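Local coordinates for sensor protein (PDB 3H7M) that probably serves as the periplasmic solute-binding sensor domain of a membrane histidine kinase that passes phosphate from ATP to a protein histidine, at residues R42-V47 and A213-T218; D88-H93 and R207-L212. All blocks are in the same frame, centred on the assembly; numbering follows the deposited sequence.

Interaction 1 of 2, residues R42-V47 and A213-T218; sequences RAIAEV and AILRKT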
loop_
_atom_site.group_PDB
_atom_site.type_symbol
_atom_site.label_atom_id
_atom_site.label_comp_id
_atom_site.label_asym_id
_atom_site.label_seq_id
_atom_site.Cartn_x
_atom_site.Cartn_y
_atom_site.Cartn_z
ATOM N N ARG A 42 -1.762 13.004 -9.325
ATOM C CA ARG A 42 -2.103 13.879 -10.430
ATOM C C ARG A 42 -2.486 15.233 -9.900
ATOM O O ARG A 42 -2.128 16.261 -10.490
ATOM C CB ARG A 42 -3.260 13.334 -11.271
ATOM C CG ARG A 42 -2.893 12.140 -12.144
ATOM C CD ARG A 42 -3.893 11.948 -13.282
ATOM N NE ARG A 42 -3.545 10.811 -14.138
ATOM C CZ ARG A 42 -4.226 9.667 -14.173
ATOM N NH1 ARG A 42 -5.299 9.505 -13.406
ATOM N NH2 ARG A 42 -3.832 8.678 -14.963
ATOM N N ALA A 43 -3.205 15.253 -8.783
ATOM C CA ALA A 43 -3.626 16.536 -8.251
ATOM C C ALA A 43 -2.409 17.337 -7.802
ATOM O O ALA A 43 -2.345 18.537 -8.026
ATOM C CB ALA A 43 -4.607 16.363 -7.094
ATOM N N ILE A 44 -1.444 16.668 -7.179
ATOM C CA ILE A 44 -0.239 17.333 -6.706
ATOM C C ILE A 44 0.558 17.873 -7.903
ATOM O O ILE A 44 1.039 19.007 -7.882
ATOM C CB ILE A 44 0.637 16.345 -5.897
ATOM C CG1 ILE A 44 0.069 16.180 -4.484
ATOM C CG2 ILE A 44 2.080 16.814 -5.864
ATOM C CD1 ILE A 44 0.866 15.201 -3.617
ATOM N N ALA A 45 0.682 17.052 -8.942
ATOM C CA ALA A 45 1.413 17.427 -10.146
ATOM C C ALA A 45 0.805 18.691 -10.683
ATOM O O ALA A 45 1.491 19.587 -11.157
ATOM C CB ALA A 45 1.297 16.350 -11.176
ATOM N N GLU A 46 -0.507 18.772 -10.582
ATOM C CA GLU A 46 -1.157 19.937 -11.096
ATOM C C GLU A 46 -0.901 21.184 -10.288
ATOM O O GLU A 46 -0.691 22.234 -10.873
ATOM C CB GLU A 46 -2.653 19.712 -11.235
ATOM C CG GLU A 46 -3.327 20.893 -11.826
ATOM C CD GLU A 46 -4.694 20.586 -12.329
ATOM O OE1 GLU A 46 -5.483 19.993 -11.563
ATOM O OE2 GLU A 46 -4.982 20.951 -13.487
ATOM N N VAL A 47 -0.900 21.112 -8.961
ATOM C CA VAL A 47 -0.670 22.360 -8.238
ATOM C C VAL A 47 0.808 22.761 -8.212
ATOM O O VAL A 47 1.122 23.932 -8.109
ATOM C CB VAL A 47 -1.203 22.321 -6.782
ATOM C CG1 VAL A 47 -2.636 21.782 -6.755
ATOM C CG2 VAL A 47 -0.288 21.507 -5.920
ATOM N N ALA A 213 0.483 19.278 1.321
ATOM C CA ALA A 213 0.037 20.291 2.257
ATOM C C ALA A 213 -0.963 21.225 1.584
ATOM O O ALA A 213 -1.952 21.633 2.191
ATOM C CB ALA A 213 1.243 21.079 2.785
ATOM N N ILE A 214 -0.716 21.553 0.316
ATOM C CA ILE A 214 -1.625 22.444 -0.390
ATOM C C ILE A 214 -2.993 21.801 -0.576
ATOM O O ILE A 214 -4.021 22.417 -0.261
ATOM C CB ILE A 214 -1.066 22.852 -1.755
ATOM C CG1 ILE A 214 0.146 23.768 -1.573
ATOM C CG2 ILE A 214 -2.131 23.540 -2.542
ATOM C CD1 ILE A 214 0.783 24.198 -2.867
ATOM N N LEU A 215 -3.009 20.569 -1.090
ATOM C CA LEU A 215 -4.291 19.840 -1.246
ATOM C C LEU A 215 -5.080 19.804 0.076
ATOM O O LEU A 215 -6.300 19.951 0.083
ATOM C CB LEU A 215 -4.047 18.399 -1.716
ATOM C CG LEU A 215 -3.453 18.304 -3.120
ATOM C CD1 LEU A 215 -3.239 16.862 -3.522
ATOM C CD2 LEU A 215 -4.371 19.046 -4.089
ATOM N N ARG A 216 -4.388 19.627 1.202
ATOM C CA ARG A 216 -5.108 19.611 2.469
ATOM C C ARG A 216 -5.716 20.954 2.835
ATOM O O ARG A 216 -6.832 21.008 3.335
ATOM C CB ARG A 216 -4.215 19.126 3.592
ATOM C CG ARG A 216 -3.757 17.689 3.415
ATOM C CD ARG A 216 -2.763 17.285 4.501
ATOM N NE ARG A 216 -3.311 16.247 5.370
ATOM C CZ ARG A 216 -2.943 14.969 5.348
ATOM N NH1 ARG A 216 -2.011 14.552 4.500
ATOM N NH2 ARG A 216 -3.527 14.103 6.166
ATOM N N LYS A 217 -5.025 22.054 2.568
ATOM C CA LYS A 217 -5.605 23.349 2.929
ATOM C C LYS A 217 -6.683 23.849 1.986
ATOM O O LYS A 217 -7.467 24.736 2.352
ATOM C CB LYS A 217 -4.514 24.412 3.063
ATOM C CG LYS A 217 -3.456 24.027 4.073
ATOM C CD LYS A 217 -2.533 25.187 4.410
ATOM C CE LYS A 217 -1.586 24.820 5.532
ATOM N NZ LYS A 217 -2.128 25.336 6.811
ATOM N N THR A 218 -6.752 23.295 0.775
ATOM C CA THR A 218 -7.773 23.779 -0.164
ATOM C C THR A 218 -9.038 22.960 -0.158
ATOM O O THR A 218 -10.061 23.390 -0.700
ATOM C CB THR A 218 -7.264 23.817 -1.629
ATOM O OG1 THR A 218 -6.972 22.484 -2.071
ATOM C CG2 THR A 218 -6.007 24.683 -1.749
#
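L215 reaches from one helix into the face formed by A43, I44 and V47 on the other, and its two methyls divide the work. CD1 presses against the middle of the isoleucine chain, 3.5 Å from I44 CG1, and the two side chains cross at about a right angle. The same methyl lies 3.9 Å from A43 CB, while CD2 is 4.0 Å from that CB and also faces V47, with CG1 of the valine 4.2 Å from L215 CD2. The A43 methyl therefore meets both prongs of the leucine fork; a longer side chain here would probably run into the leucine. L215 holds CG anti to its carbonyl carbon (chi1 -66°) and then runs on extended, which carries the fork straight out to the other helix. At the margin, I214 CD1 lies 4.2 Å from V47 CG2. No hydrogen bond crosses between 42-47 and 213-218, and the four touching pairs are all aliphatic; small A43 and branched I44, V47, I214 and L215 suit a contact made of carbon alone. The axes of the two short segments come within 10.1 Å of each other, with 96° between their directions, so the helices meet over a small patch. Helix 220-227 closes in next to it, with Q220 against both A43 and L215, I224 against A43, and Y221 against L215. R42 touches F54 and A45 touches V52, so helix 36-48 lies between edge strand 52-57 of the large sheet and the C-terminal helices.

Interaction 2 of 2, residues D88-H93 and R207-L212; sequences DFTPPH and RFSEGL. With NA (sodium ion), chain B.
T90 and S209 bring the two backbones closest, their CA atoms 5.6 Å apart, where extended chain of 88-93 passes the helical turns of 207-212. The chain turns a corner at P91, where a proline, with no N-H to offer a neighbouring strand, fits well, and again at H93, opposite L212. The T90 methyl, CG2, lies 3.5 Å from S209 OG and also touches F208 CB. That serine oxygen bonds to L205 O within its own helix, so its contact with the threonine is packing. T90 OG1 sits between the backbone N and the carbonyl carbon (chi1 58°) and donates to P91 O over 2.8 Å, from 29° outside the carbonyl plane; threonine thus gives a methyl to the helix and a hydroxyl to its own chain. With an alanine here, P91 O is likely to lose this donor and a gap to open beside S209 and F208. L212 CD1 meets H93 CB at 3.8 Å, and L212 CD2 lies 3.7 Å from P91 O. The H93 ring is held through NE2 to Q75 O. D88 OD1 binds the sodium ion at 2.7 Å, alongside A84 and Q199. Helix 202-218 packed on strand 87-103 of the large mixed sheet is consistent with the family 3 solute-binding fold.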
loop_
_atom_site.group_PDB
_atom_site.type_symbol
_atom_site.label_atom_id
_atom_site.label_comp_id
_atom_site.label_asym_id
_atom_site.label_seq_id
_atom_site.Cartn_x
_atom_site.Cartn_y
_atom_site.Cartn_z
ATOM N N ASP A 88 13.598 8.754 1.857
ATOM C CA ASP A 88 12.983 9.763 2.692
ATOM C C ASP A 88 11.495 9.783 2.430
ATOM O O ASP A 88 11.057 9.719 1.287
ATOM C CB ASP A 88 13.616 11.132 2.420
ATOM C CG ASP A 88 15.143 11.106 2.539
ATOM O OD1 ASP A 88 15.668 10.267 3.299
ATOM O OD2 ASP A 88 15.817 11.926 1.880
ATOM N N PHE A 89 10.726 9.841 3.509
ATOM C CA PHE A 89 9.281 9.857 3.423
ATOM C C PHE A 89 8.754 11.239 3.658
ATOM O O PHE A 89 9.305 11.993 4.470
ATOM C CB PHE A 89 8.653 8.958 4.484
ATOM C CG PHE A 89 8.951 7.505 4.303
ATOM C CD1 PHE A 89 10.253 7.031 4.422
ATOM C CD2 PHE A 89 7.924 6.598 4.019
ATOM C CE1 PHE A 89 10.538 5.671 4.266
ATOM C CE2 PHE A 89 8.201 5.235 3.859
ATOM C CZ PHE A 89 9.512 4.770 3.984
ATOM N N THR A 90 7.676 11.572 2.955
ATOM C CA THR A 90 7.039 12.855 3.143
ATOM C C THR A 90 6.055 12.531 4.249
ATOM O O THR A 90 5.989 11.392 4.692
ATOM C CB THR A 90 6.221 13.235 1.919
ATOM O OG1 THR A 90 5.239 12.208 1.681
ATOM C CG2 THR A 90 7.115 13.385 0.703
ATOM N N PRO A 91 5.320 13.531 4.753
ATOM C CA PRO A 91 4.369 13.131 5.785
ATOM C C PRO A 91 3.447 12.157 5.019
ATOM O O PRO A 91 3.421 12.167 3.784
ATOM C CB PRO A 91 3.648 14.440 6.115
ATOM C CG PRO A 91 4.703 15.466 5.877
ATOM C CD PRO A 91 5.402 15.001 4.638
ATOM N N PRO A 92 2.678 11.325 5.733
ATOM C CA PRO A 92 1.774 10.361 5.081
ATOM C C PRO A 92 0.474 10.973 4.554
ATOM O O PRO A 92 -0.030 11.952 5.106
ATOM C CB PRO A 92 1.506 9.361 6.193
ATOM C CG PRO A 92 1.407 10.282 7.414
ATOM C CD PRO A 92 2.560 11.269 7.204
ATOM N N HIS A 93 -0.075 10.411 3.483
ATOM C CA HIS A 93 -1.336 10.939 2.987
ATOM C C HIS A 93 -2.499 10.083 3.500
ATOM O O HIS A 93 -3.668 10.463 3.407
ATOM C CB HIS A 93 -1.337 11.095 1.444
ATOM C CG HIS A 93 -1.043 9.844 0.669
ATOM N ND1 HIS A 93 -1.883 8.746 0.663
ATOM C CD2 HIS A 93 -0.031 9.548 -0.185
ATOM C CE1 HIS A 93 -1.397 7.829 -0.158
ATOM N NE2 HIS A 93 -0.275 8.289 -0.685
ATOM N N ARG A 207 8.938 19.063 -2.811
ATOM C CA ARG A 207 8.036 19.352 -3.898
ATOM C C ARG A 207 6.716 18.628 -3.579
ATOM O O ARG A 207 5.631 19.220 -3.618
ATOM C CB ARG A 207 8.669 18.832 -5.185
ATOM C CG ARG A 207 8.156 19.455 -6.456
ATOM C CD ARG A 207 8.963 20.668 -6.902
ATOM N NE ARG A 207 8.635 20.980 -8.293
ATOM C CZ ARG A 207 9.074 20.283 -9.345
ATOM N NH1 ARG A 207 9.877 19.235 -9.173
ATOM N NH2 ARG A 207 8.690 20.619 -10.574
ATOM N N PHE A 208 6.818 17.354 -3.215
ATOM C CA PHE A 208 5.630 16.569 -2.888
ATOM C C PHE A 208 4.969 16.939 -1.579
ATOM O O PHE A 208 3.738 17.024 -1.506
ATOM C CB PHE A 208 5.966 15.076 -2.918
ATOM C CG PHE A 208 5.946 14.499 -4.307
ATOM C CD1 PHE A 208 4.746 14.098 -4.891
ATOM C CD2 PHE A 208 7.097 14.468 -5.078
ATOM C CE1 PHE A 208 4.698 13.683 -6.230
ATOM C CE2 PHE A 208 7.059 14.058 -6.418
ATOM C CZ PHE A 208 5.861 13.667 -6.993
ATOM N N SER A 209 5.771 17.205 -0.555
ATOM C CA SER A 209 5.213 17.542 0.746
ATOM C C SER A 209 4.380 18.800 0.643
ATOM O O SER A 209 3.302 18.906 1.228
ATOM C CB SER A 209 6.333 17.752 1.765
ATOM O OG SER A 209 7.285 16.711 1.679
ATOM N N GLU A 210 4.899 19.752 -0.113
ATOM C CA GLU A 210 4.234 21.026 -0.316
ATOM C C GLU A 210 2.907 20.816 -1.063
ATOM O O GLU A 210 1.872 21.393 -0.700
ATOM C CB GLU A 210 5.173 21.945 -1.108
ATOM C CG GLU A 210 4.896 23.430 -0.959
ATOM C CD GLU A 210 5.870 24.292 -1.764
ATOM O OE1 GLU A 210 7.067 23.930 -1.851
ATOM O OE2 GLU A 210 5.439 25.336 -2.301
ATOM N N GLY A 211 2.941 19.997 -2.115
ATOM C CA GLY A 211 1.718 19.713 -2.856
ATOM C C GLY A 211 0.677 19.078 -1.930
ATOM O O GLY A 211 -0.487 19.483 -1.907
ATOM N N LEU A 212 1.102 18.100 -1.134
ATOM C CA LEU A 212 0.180 17.437 -0.207
ATOM C C LEU A 212 -0.395 18.455 0.755
ATOM O O LEU A 212 -1.613 18.519 0.966
ATOM C CB LEU A 212 0.905 16.341 0.574
ATOM C CG LEU A 212 0.080 15.469 1.516
ATOM C CD1 LEU A 212 -1.130 14.835 0.784
ATOM C CD2 LEU A 212 1.000 14.397 2.051
HETATM NA NA NA B . 15.277 9.197 5.698
HETATM O O HOH W 1 17.908 9.130 7.109
#

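In the fold
Helix 202-218 is shared: its middle turns pack on strand 87-103 in interaction 2, and its C-terminal end crosses helix 36-48 in interaction 1. The two centres lie about 10 Å apart. I44 joins them, since its CD1 lies 3.8 Å from L212 N and its CG2 3.9 Å from F208 CD1, so one isoleucine packs against residues of both helical segments. A second link involves R216, whose NH1 lies 3.3 Å from P92 O, and the same guanidinium forms a cation-pi contact with Y221. The sodium ion belongs to the D88 end of interaction 2, whereas interaction 1 is hydrophobic packing away from that site, with I44 CD1 18.2 Å from the sodium ion.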